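Local coordinates for diacylglycerol O-acyltransferase (Marinobacter hydrocarbonoclasticus, PDB 6CHJ), which probably transfers the acyl group of an acyl-CoA to diacylglycerol or a long-chain alcohol, as a wax ester synthase/diacylglycerol acyltransferase making storage lipids, at residues B[309-317]-B[329-340]; B[226-234]-B[278-289]. All coordinates share one frame; numbering follows the deposited sequence.

Contact 1: B[309-317]-B[329-340]; sequences GVILASLHT and IHHGMEEAKQRY
Strand 310-314 runs nearly antiparallel to helix 329-338, at 158° between N-to-C directions, with their axes approaching to 7.9 Å and Ala-313 set against Met-333. Two alanines allow this close spacing: Ala-313 CB lies 3.6 Å from Met-333 CG and also touches SD, while Ala-336 CB meets Ile-311 CG2 at 3.7 Å. In Ile-311, with CG1 beside the backbone N, the further turn at chi2 carries CD1 to Tyr-340 CE2, 3.7 Å away, and the two side chains run alongside in opposite senses. Beta-branched isoleucine suits a strand and reaches Ala-336 and Tyr-340 with separate methyls.

The strand is the outermost of its mixed sheet within the chain, bonded through its backbone to strand 290-294, and the helix that follows it folds back antiparallel in a beta-alpha unit of the C-terminal half. Tyr-340 donates its OH to Val-310 O at 2.7 Å; the carbonyl lies at the ring's edge and the hydroxyl approaches at a C=O...O angle of 139°, tilted 23° from the carbonyl plane. A phenylalanine here would probably still pack against Ile-311 but leave the Val-310 carbonyl without this donor and the ring freer to shift. The Arg-339 guanidinium carbon lies over one face of that ring, offset toward the rim.

At the far end, Ile-329 CD1 reaches Leu-315 O at 3.4 Å, and its CG1 lies in plane at the edge of the His-316 ring, 3.8 Å from ND1. Over the centre of one face of this imidazole sits Ser-314 OG.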
loop_
_atom_site.group_PDB
_atom_site.type_symbol
_atom_site.label_atom_id
_atom_site.label_comp_id
_atom_site.label_asym_id
_atom_site.label_seq_id
_atom_site.Cartn_x
_atom_site.Cartn_y
_atom_site.Cartn_z
ATOM N N GLY B 309 21.351 26.547 -0.619
ATOM C CA GLY B 309 21.188 27.046 -1.977
ATOM C C GLY B 309 20.704 25.984 -2.949
ATOM O O GLY B 309 20.655 24.811 -2.590
ATOM N N VAL B 310 20.356 26.379 -4.174
ATOM C CA VAL B 310 19.878 25.449 -5.194
ATOM C C VAL B 310 20.600 25.739 -6.512
ATOM O O VAL B 310 20.534 26.859 -7.036
ATOM C CB VAL B 310 18.352 25.529 -5.367
ATOM C CG1 VAL B 310 17.932 25.104 -6.763
ATOM C CG2 VAL B 310 17.660 24.662 -4.339
ATOM N N ILE B 311 21.291 24.727 -7.045
ATOM C CA ILE B 311 22.022 24.816 -8.304
ATOM C C ILE B 311 21.205 24.139 -9.397
ATOM O O ILE B 311 20.693 23.030 -9.201
ATOM C CB ILE B 311 23.404 24.149 -8.193
ATOM C CG1 ILE B 311 24.248 24.761 -7.067
ATOM C CG2 ILE B 311 24.124 24.190 -9.532
ATOM C CD1 ILE B 311 24.177 26.264 -6.968
ATOM N N LEU B 312 21.091 24.791 -10.554
ATOM C CA LEU B 312 20.550 24.162 -11.757
ATOM C C LEU B 312 21.773 23.790 -12.594
ATOM O O LEU B 312 22.198 24.536 -13.481
ATOM C CB LEU B 312 19.593 25.092 -12.493
ATOM C CG LEU B 312 18.193 25.335 -11.892
ATOM C CD1 LEU B 312 17.456 26.449 -12.657
ATOM C CD2 LEU B 312 17.337 24.055 -11.843
ATOM N N ALA B 313 22.350 22.628 -12.285
ATOM C CA ALA B 313 23.611 22.180 -12.850
ATOM C C ALA B 313 23.359 21.296 -14.063
ATOM O O ALA B 313 22.590 20.329 -13.993
ATOM C CB ALA B 313 24.437 21.416 -11.813
ATOM N N SER B 314 23.996 21.647 -15.175
ATOM C CA SER B 314 23.977 20.799 -16.353
ATOM C C SER B 314 24.711 19.505 -16.054
ATOM O O SER B 314 25.796 19.515 -15.465
ATOM C CB SER B 314 24.642 21.501 -17.537
ATOM O OG SER B 314 25.139 20.557 -18.480
ATOM N N LEU B 315 24.114 18.384 -16.470
ATOM C CA LEU B 315 24.784 17.100 -16.316
ATOM C C LEU B 315 25.667 16.742 -17.507
ATOM O O LEU B 315 26.476 15.809 -17.395
ATOM C CB LEU B 315 23.744 16.001 -16.063
ATOM C CG LEU B 315 23.092 16.149 -14.675
ATOM C CD1 LEU B 315 22.123 15.037 -14.383
ATOM C CD2 LEU B 315 24.137 16.236 -13.592
ATOM N N HIS B 316 25.540 17.464 -18.633
ATOM C CA HIS B 316 26.400 17.274 -19.813
ATOM C C HIS B 316 26.309 15.850 -20.344
ATOM O O HIS B 316 27.322 15.225 -20.651
ATOM C CB HIS B 316 27.864 17.617 -19.513
ATOM C CG HIS B 316 28.092 19.063 -19.235
ATOM N ND1 HIS B 316 28.411 19.533 -17.981
ATOM C CD2 HIS B 316 28.039 20.147 -20.046
ATOM C CE1 HIS B 316 28.541 20.848 -18.031
ATOM N NE2 HIS B 316 28.319 21.242 -19.271
ATOM N N THR B 317 25.090 15.338 -20.446
ATOM C CA THR B 317 24.866 14.000 -20.971
ATOM C C THR B 317 25.057 13.919 -22.473
ATOM O O THR B 317 24.902 12.838 -23.040
ATOM C CB THR B 317 23.466 13.533 -20.573
ATOM O OG1 THR B 317 22.505 14.532 -20.960
ATOM C CG2 THR B 317 23.434 13.349 -19.079
ATOM N N ILE B 329 31.241 19.268 -15.701
ATOM C CA ILE B 329 30.348 19.275 -14.542
ATOM C C ILE B 329 30.985 20.049 -13.395
ATOM O O ILE B 329 30.322 20.851 -12.723
ATOM C CB ILE B 329 29.983 17.831 -14.118
ATOM C CG1 ILE B 329 29.021 17.183 -15.120
ATOM C CG2 ILE B 329 29.363 17.810 -12.724
ATOM C CD1 ILE B 329 29.042 15.652 -15.121
ATOM N N HIS B 330 32.283 19.832 -13.161
ATOM C CA HIS B 330 32.956 20.462 -12.031
ATOM C C HIS B 330 32.924 21.985 -12.151
ATOM O O HIS B 330 32.463 22.683 -11.238
ATOM C CB HIS B 330 34.395 19.945 -11.933
ATOM C CG HIS B 330 35.333 20.882 -11.240
ATOM N ND1 HIS B 330 36.611 21.126 -11.699
ATOM C CD2 HIS B 330 35.192 21.620 -10.112
ATOM C CE1 HIS B 330 37.211 21.982 -10.891
ATOM N NE2 HIS B 330 36.367 22.305 -9.925
ATOM N N HIS B 331 33.416 22.518 -13.280
ATOM C CA HIS B 331 33.413 23.964 -13.465
ATOM C C HIS B 331 31.996 24.505 -13.554
ATOM O O HIS B 331 31.724 25.611 -13.065
ATOM C CB HIS B 331 34.228 24.348 -14.712
ATOM C CG HIS B 331 35.709 24.192 -14.536
ATOM N ND1 HIS B 331 36.474 23.374 -15.341
ATOM C CD2 HIS B 331 36.557 24.729 -13.624
ATOM C CE1 HIS B 331 37.733 23.420 -14.937
ATOM N NE2 HIS B 331 37.812 24.234 -13.898
ATOM N N GLY B 332 31.080 23.735 -14.150
ATOM C CA GLY B 332 29.715 24.206 -14.267
ATOM C C GLY B 332 29.051 24.422 -12.921
ATOM O O GLY B 332 28.239 25.337 -12.766
ATOM N N MET B 333 29.394 23.602 -11.927
ATOM C CA MET B 333 28.807 23.759 -10.602
ATOM C C MET B 333 29.581 24.767 -9.762
ATOM O O MET B 333 28.979 25.550 -9.016
ATOM C CB MET B 333 28.731 22.400 -9.885
ATOM C CG MET B 333 27.795 21.423 -10.563
ATOM S SD MET B 333 27.263 20.053 -9.535
ATOM C CE MET B 333 28.811 19.160 -9.315
ATOM N N GLU B 334 30.910 24.741 -9.876
ATOM C CA GLU B 334 31.747 25.781 -9.283
ATOM C C GLU B 334 31.238 27.175 -9.643
ATOM O O GLU B 334 31.010 28.020 -8.768
ATOM C CB GLU B 334 33.187 25.588 -9.763
ATOM C CG GLU B 334 34.238 26.478 -9.141
ATOM C CD GLU B 334 35.645 26.001 -9.507
ATOM O OE1 GLU B 334 36.224 26.508 -10.506
ATOM O OE2 GLU B 334 36.158 25.089 -8.812
ATOM N N GLU B 335 31.026 27.417 -10.940
ATOM C CA GLU B 335 30.581 28.723 -11.407
ATOM C C GLU B 335 29.139 29.013 -11.008
ATOM O O GLU B 335 28.790 30.176 -10.768
ATOM C CB GLU B 335 30.760 28.806 -12.928
ATOM C CG GLU B 335 32.236 28.847 -13.341
ATOM C CD GLU B 335 32.495 28.377 -14.772
ATOM O OE1 GLU B 335 31.589 28.524 -15.621
ATOM O OE2 GLU B 335 33.607 27.860 -15.045
ATOM N N ALA B 336 28.288 27.984 -10.922
ATOM C CA ALA B 336 26.894 28.227 -10.554
ATOM C C ALA B 336 26.756 28.557 -9.073
ATOM O O ALA B 336 25.876 29.344 -8.693
ATOM C CB ALA B 336 26.026 27.023 -10.919
ATOM N N LYS B 337 27.604 27.972 -8.227
ATOM C CA LYS B 337 27.587 28.347 -6.821
ATOM C C LYS B 337 28.091 29.780 -6.634
ATOM O O LYS B 337 27.597 30.502 -5.764
ATOM C CB LYS B 337 28.410 27.332 -6.010
ATOM C CG LYS B 337 28.510 27.580 -4.498
ATOM C CD LYS B 337 29.505 28.682 -4.183
ATOM C CE LYS B 337 29.658 28.949 -2.713
ATOM N NZ LYS B 337 30.717 29.971 -2.638
ATOM N N GLN B 338 29.070 30.220 -7.445
ATOM C CA GLN B 338 29.654 31.546 -7.246
ATOM C C GLN B 338 28.650 32.664 -7.520
ATOM O O GLN B 338 28.783 33.757 -6.964
ATOM C CB GLN B 338 30.900 31.708 -8.114
ATOM C CG GLN B 338 32.116 30.941 -7.593
ATOM C CD GLN B 338 32.502 31.327 -6.167
ATOM O OE1 GLN B 338 31.904 30.855 -5.195
ATOM N NE2 GLN B 338 33.509 32.186 -6.038
ATOM N N ARG B 339 27.628 32.404 -8.337
ATOM C CA ARG B 339 26.512 33.326 -8.517
ATOM C C ARG B 339 25.754 33.529 -7.201
ATOM O O ARG B 339 24.814 34.326 -7.129
ATOM C CB ARG B 339 25.594 32.793 -9.626
ATOM C CG ARG B 339 24.403 33.674 -10.020
ATOM C CD ARG B 339 23.272 32.841 -10.642
ATOM N NE ARG B 339 22.695 31.868 -9.703
ATOM C CZ ARG B 339 23.032 30.575 -9.639
ATOM N NH1 ARG B 339 23.955 30.072 -10.454
ATOM N NH2 ARG B 339 22.451 29.776 -8.751
ATOM N N TYR B 340 26.157 32.815 -6.149
ATOM C CA TYR B 340 25.603 32.992 -4.812
ATOM C C TYR B 340 26.552 33.693 -3.853
ATOM O O TYR B 340 26.156 33.968 -2.715
ATOM C CB TYR B 340 25.221 31.635 -4.200
ATOM C CG TYR B 340 23.962 31.037 -4.761
ATOM C CD1 TYR B 340 22.980 31.843 -5.309
ATOM C CD2 TYR B 340 23.758 29.667 -4.747
ATOM C CE1 TYR B 340 21.826 31.306 -5.827
ATOM C CE2 TYR B 340 22.606 29.120 -5.259
ATOM C CZ TYR B 340 21.642 29.945 -5.796
ATOM O OH TYR B 340 20.483 29.410 -6.312
#

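Contact 2: B[226-234]-B[278-289]; sequences APRCMLNQK and LMNQDALPEKPL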
loop_
_atom_site.group_PDB
_atom_site.type_symbol
_atom_site.label_atom_id
_atom_site.label_comp_id
_atom_site.label_asym_id
_atom_site.label_seq_id
_atom_site.Cartn_x
_atom_site.Cartn_y
_atom_site.Cartn_z
ATOM N N ALA B 226 16.183 22.964 -20.084
ATOM C CA ALA B 226 15.950 21.536 -19.853
ATOM C C ALA B 226 15.106 20.896 -20.956
ATOM O O ALA B 226 13.962 21.304 -21.195
ATOM C CB ALA B 226 15.290 21.313 -18.491
ATOM N N PRO B 227 15.659 19.864 -21.589
ATOM C CA PRO B 227 14.997 19.238 -22.744
ATOM C C PRO B 227 13.819 18.349 -22.368
ATOM O O PRO B 227 13.725 17.792 -21.271
ATOM C CB PRO B 227 16.114 18.386 -23.361
ATOM C CG PRO B 227 16.998 18.045 -22.185
ATOM C CD PRO B 227 16.963 19.251 -21.275
ATOM N N ARG B 228 12.914 18.194 -23.325
ATOM C CA ARG B 228 11.934 17.137 -23.208
ATOM C C ARG B 228 12.668 15.810 -23.059
ATOM O O ARG B 228 13.666 15.553 -23.736
ATOM C CB ARG B 228 11.006 17.137 -24.421
ATOM C CG ARG B 228 9.859 18.162 -24.302
ATOM C CD ARG B 228 8.776 17.985 -25.368
ATOM N NE ARG B 228 7.424 18.070 -24.807
ATOM C CZ ARG B 228 6.483 18.931 -25.210
ATOM N NH1 ARG B 228 6.741 19.789 -26.189
ATOM N NH2 ARG B 228 5.280 18.929 -24.637
ATOM N N CYS B 229 12.196 14.986 -22.126
ATOM C CA CYS B 229 12.915 13.786 -21.718
ATOM C C CYS B 229 11.931 12.760 -21.185
ATOM O O CYS B 229 10.889 13.109 -20.619
ATOM C CB CYS B 229 13.957 14.096 -20.645
ATOM S SG CYS B 229 14.950 12.673 -20.172
ATOM N N MET B 230 12.290 11.488 -21.356
ATOM C CA MET B 230 11.442 10.400 -20.887
ATOM C C MET B 230 11.270 10.420 -19.362
ATOM O O MET B 230 10.245 9.953 -18.854
ATOM C CB MET B 230 12.006 9.060 -21.377
ATOM C CG MET B 230 12.851 8.328 -20.377
ATOM S SD MET B 230 13.572 6.766 -20.977
ATOM C CE MET B 230 12.261 5.575 -20.741
ATOM N N LEU B 231 12.238 10.967 -18.610
ATOM C CA LEU B 231 12.036 11.152 -17.172
ATOM C C LEU B 231 10.900 12.124 -16.847
ATOM O O LEU B 231 10.467 12.191 -15.693
ATOM C CB LEU B 231 13.317 11.669 -16.503
ATOM C CG LEU B 231 14.648 10.964 -16.801
ATOM C CD1 LEU B 231 15.785 11.591 -16.025
ATOM C CD2 LEU B 231 14.589 9.487 -16.488
ATOM N N ASN B 232 10.401 12.885 -17.815
ATOM C CA ASN B 232 9.593 14.035 -17.439
ATOM C C ASN B 232 8.190 13.946 -18.026
ATOM O O ASN B 232 7.767 14.783 -18.827
ATOM C CB ASN B 232 10.343 15.315 -17.844
ATOM C CG ASN B 232 11.746 15.374 -17.236
ATOM O OD1 ASN B 232 12.753 15.249 -17.940
ATOM N ND2 ASN B 232 11.813 15.542 -15.923
ATOM N N GLN B 233 7.447 12.943 -17.591
ATOM C CA GLN B 233 6.109 12.689 -18.086
ATOM C C GLN B 233 5.245 12.245 -16.907
ATOM O O GLN B 233 5.741 12.033 -15.800
ATOM C CB GLN B 233 6.138 11.635 -19.207
ATOM C CG GLN B 233 7.247 10.597 -19.016
ATOM C CD GLN B 233 7.345 9.586 -20.162
ATOM O OE1 GLN B 233 6.348 9.262 -20.811
ATOM N NE2 GLN B 233 8.556 9.089 -20.417
ATOM N N LYS B 234 3.944 12.139 -17.143
ATOM C CA LYS B 234 3.024 11.688 -16.107
ATOM C C LYS B 234 3.353 10.250 -15.693
ATOM O O LYS B 234 3.745 9.411 -16.513
ATOM C CB LYS B 234 1.572 11.788 -16.603
ATOM C CG LYS B 234 1.026 13.244 -16.681
ATOM C CD LYS B 234 -0.445 13.316 -17.122
ATOM C CE LYS B 234 -1.171 14.565 -16.555
ATOM N NZ LYS B 234 -2.116 14.271 -15.412
ATOM N N LEU B 278 19.601 6.389 -20.781
ATOM C CA LEU B 278 18.753 6.951 -21.825
ATOM C C LEU B 278 19.209 6.535 -23.216
ATOM O O LEU B 278 18.381 6.375 -24.121
ATOM C CB LEU B 278 18.717 8.475 -21.706
ATOM C CG LEU B 278 17.960 8.979 -20.477
ATOM C CD1 LEU B 278 18.310 10.433 -20.165
ATOM C CD2 LEU B 278 16.477 8.812 -20.689
ATOM N N MET B 279 20.510 6.355 -23.418
ATOM C CA MET B 279 20.952 5.763 -24.674
ATOM C C MET B 279 20.369 4.371 -24.826
ATOM O O MET B 279 19.704 4.068 -25.827
ATOM C CB MET B 279 22.474 5.726 -24.737
ATOM C CG MET B 279 23.086 7.104 -24.870
ATOM S SD MET B 279 24.851 7.010 -25.153
ATOM C CE MET B 279 25.444 6.460 -23.552
ATOM N N ASN B 280 20.549 3.531 -23.795
ATOM C CA ASN B 280 20.004 2.183 -23.823
ATOM C C ASN B 280 18.511 2.169 -24.137
ATOM O O ASN B 280 18.023 1.208 -24.738
ATOM C CB ASN B 280 20.291 1.492 -22.496
ATOM C CG ASN B 280 21.641 0.785 -22.484
ATOM O OD1 ASN B 280 21.715 -0.424 -22.682
ATOM N ND2 ASN B 280 22.709 1.533 -22.242
ATOM N N GLN B 281 17.767 3.217 -23.766
ATOM C CA GLN B 281 16.356 3.320 -24.152
ATOM C C GLN B 281 16.152 4.000 -25.495
ATOM O O GLN B 281 15.001 4.211 -25.895
ATOM C CB GLN B 281 15.550 4.083 -23.090
ATOM C CG GLN B 281 15.319 3.305 -21.810
ATOM C CD GLN B 281 14.137 2.365 -21.928
ATOM O OE1 GLN B 281 13.001 2.795 -22.169
ATOM N NE2 GLN B 281 14.394 1.074 -21.763
ATOM N N ASP B 282 17.233 4.369 -26.192
ATOM C CA ASP B 282 17.137 5.170 -27.410
ATOM C C ASP B 282 16.373 6.464 -27.169
ATOM O O ASP B 282 15.662 6.953 -28.047
ATOM C CB ASP B 282 16.500 4.372 -28.550
ATOM C CG ASP B 282 17.491 3.437 -29.224
ATOM O OD1 ASP B 282 18.518 3.939 -29.746
ATOM O OD2 ASP B 282 17.254 2.206 -29.210
ATOM N N ALA B 283 16.526 7.022 -25.976
ATOM C CA ALA B 283 15.747 8.171 -25.539
ATOM C C ALA B 283 16.646 9.227 -24.916
ATOM O O ALA B 283 16.206 9.990 -24.052
ATOM C CB ALA B 283 14.656 7.745 -24.555
ATOM N N LEU B 284 17.905 9.270 -25.336
ATOM C CA LEU B 284 18.833 10.282 -24.852
ATOM C C LEU B 284 18.615 11.574 -25.625
ATOM O O LEU B 284 18.715 11.568 -26.856
ATOM C CB LEU B 284 20.278 9.809 -25.001
ATOM C CG LEU B 284 21.337 10.886 -24.776
ATOM C CD1 LEU B 284 21.457 11.209 -23.299
ATOM C CD2 LEU B 284 22.712 10.505 -25.349
ATOM N N PRO B 285 18.301 12.686 -24.960
ATOM C CA PRO B 285 18.059 13.945 -25.680
ATOM C C PRO B 285 19.338 14.494 -26.291
ATOM O O PRO B 285 20.450 14.167 -25.873
ATOM C CB PRO B 285 17.533 14.894 -24.595
ATOM C CG PRO B 285 17.267 14.009 -23.367
ATOM C CD PRO B 285 18.210 12.852 -23.500
ATOM N N GLU B 286 19.159 15.364 -27.292
ATOM C CA GLU B 286 20.304 16.031 -27.907
ATOM C C GLU B 286 20.908 17.071 -26.965
ATOM O O GLU B 286 22.121 17.093 -26.747
ATOM C CB GLU B 286 19.885 16.675 -29.230
ATOM C CG GLU B 286 20.844 17.740 -29.735
ATOM C CD GLU B 286 20.800 17.906 -31.248
ATOM O OE1 GLU B 286 21.482 17.126 -31.960
ATOM O OE2 GLU B 286 20.076 18.817 -31.721
ATOM N N LYS B 287 20.077 17.937 -26.393
ATOM C CA LYS B 287 20.557 18.818 -25.342
ATOM C C LYS B 287 20.858 18.015 -24.073
ATOM O O LYS B 287 20.192 17.013 -23.779
ATOM C CB LYS B 287 19.527 19.903 -25.042
ATOM C CG LYS B 287 19.555 21.071 -26.041
ATOM C CD LYS B 287 18.350 22.000 -25.880
ATOM C CE LYS B 287 18.726 23.306 -25.185
ATOM N NZ LYS B 287 17.531 24.206 -25.002
ATOM N N PRO B 288 21.858 18.430 -23.305
ATOM C CA PRO B 288 22.193 17.705 -22.079
ATOM C C PRO B 288 21.076 17.801 -21.043
ATOM O O PRO B 288 20.246 18.716 -21.054
ATOM C CB PRO B 288 23.465 18.400 -21.591
ATOM C CG PRO B 288 23.380 19.776 -22.145
ATOM C CD PRO B 288 22.684 19.637 -23.481
ATOM N N LEU B 289 21.065 16.826 -20.132
ATOM C CA LEU B 289 20.128 16.874 -19.022
ATOM C C LEU B 289 20.563 17.921 -18.000
ATOM O O LEU B 289 21.761 18.204 -17.842
ATOM C CB LEU B 289 20.022 15.511 -18.350
ATOM C CG LEU B 289 18.862 14.626 -18.771
ATOM C CD1 LEU B 289 18.977 14.256 -20.224
ATOM C CD2 LEU B 289 18.862 13.373 -17.900
#
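Met-230 lies across Leu-278 and Gln-281, its CB directed toward the 278-289 segment. From CB the side chain leaves with an extended second torsion (chi2 -178°): CG comes to 3.7 Å from Leu-278 CD2, and SD touches the same methyl at 3.6 Å while also meeting Ala-283 CB at 3.9 Å. The chain then bends at chi3 (-83°), and CE ends 3.2 Å from Gln-281 OE1, the methionine and glutamine side chains lying roughly perpendicular. A flexible, unbranched thioether fits this place, since it can follow the end of helix 262-280 round from Leu-278 to the turn beyond.

That helix closes in a Schellman motif, in which Asp-282 takes positive phi, and Ala-283, whose short side chain lets the methionine sulfur in, follows it. On the loop side, Cys-229 to Asn-232 form a type I beta turn. With Cys-229 SG anti to its own nitrogen (chi1 -176°), the sulfur lies by Leu-278 CD1, 4.0 Å away, and Pro-285 CG, and it also accepts the N-H of Leu-231. Leu-231 CD1 meets Leu-289 CD2 at 4.0 Å, two leucines crossing about squarely.

Farther along, the rigid rings of Pro-227 and Pro-285 pack CB to CB at 4.0 Å, and Pro-227 CD lies 3.3 Å from Pro-288 O. Neither proline has an N-H to offer, so they suit an interface made of irregular chain. No hydrogen bond joins the two segments; methyls, sulfurs and proline rings make most of the fit, and Gln-281 OE1 and Pro-288 O meet only carbon across it, so it rests on shape and apolar burial rather than on directional bonds.

Overall arrangement
The contacts touch at the sheet that holds strands 290-294 and 310-314. Leu-315 N lies 2.7 Å from Leu-289 O, a probable hydrogen bond, and Thr-317 OG1 probably bonds to Leu-289 N as well, so the end of 278-289 joins the chain just after the outer strand of contact 1. Both are partly buried, about 20 Å apart between centres, and each meets helix 262-280, contact 2 at its C-terminal end. They differ in chemistry: contact 1 sets regular strand against helix and adds a tyrosine-to-carbonyl bond at its edge, whereas contact 2 ties a loop to a helix end mainly by apolar contacts, without any hydrogen bond between its segments. Ile-311 and Ile-329 are buried in contact 1 and Leu-231, Leu-278 and Leu-289 in contact 2, while Lys-287 is exposed.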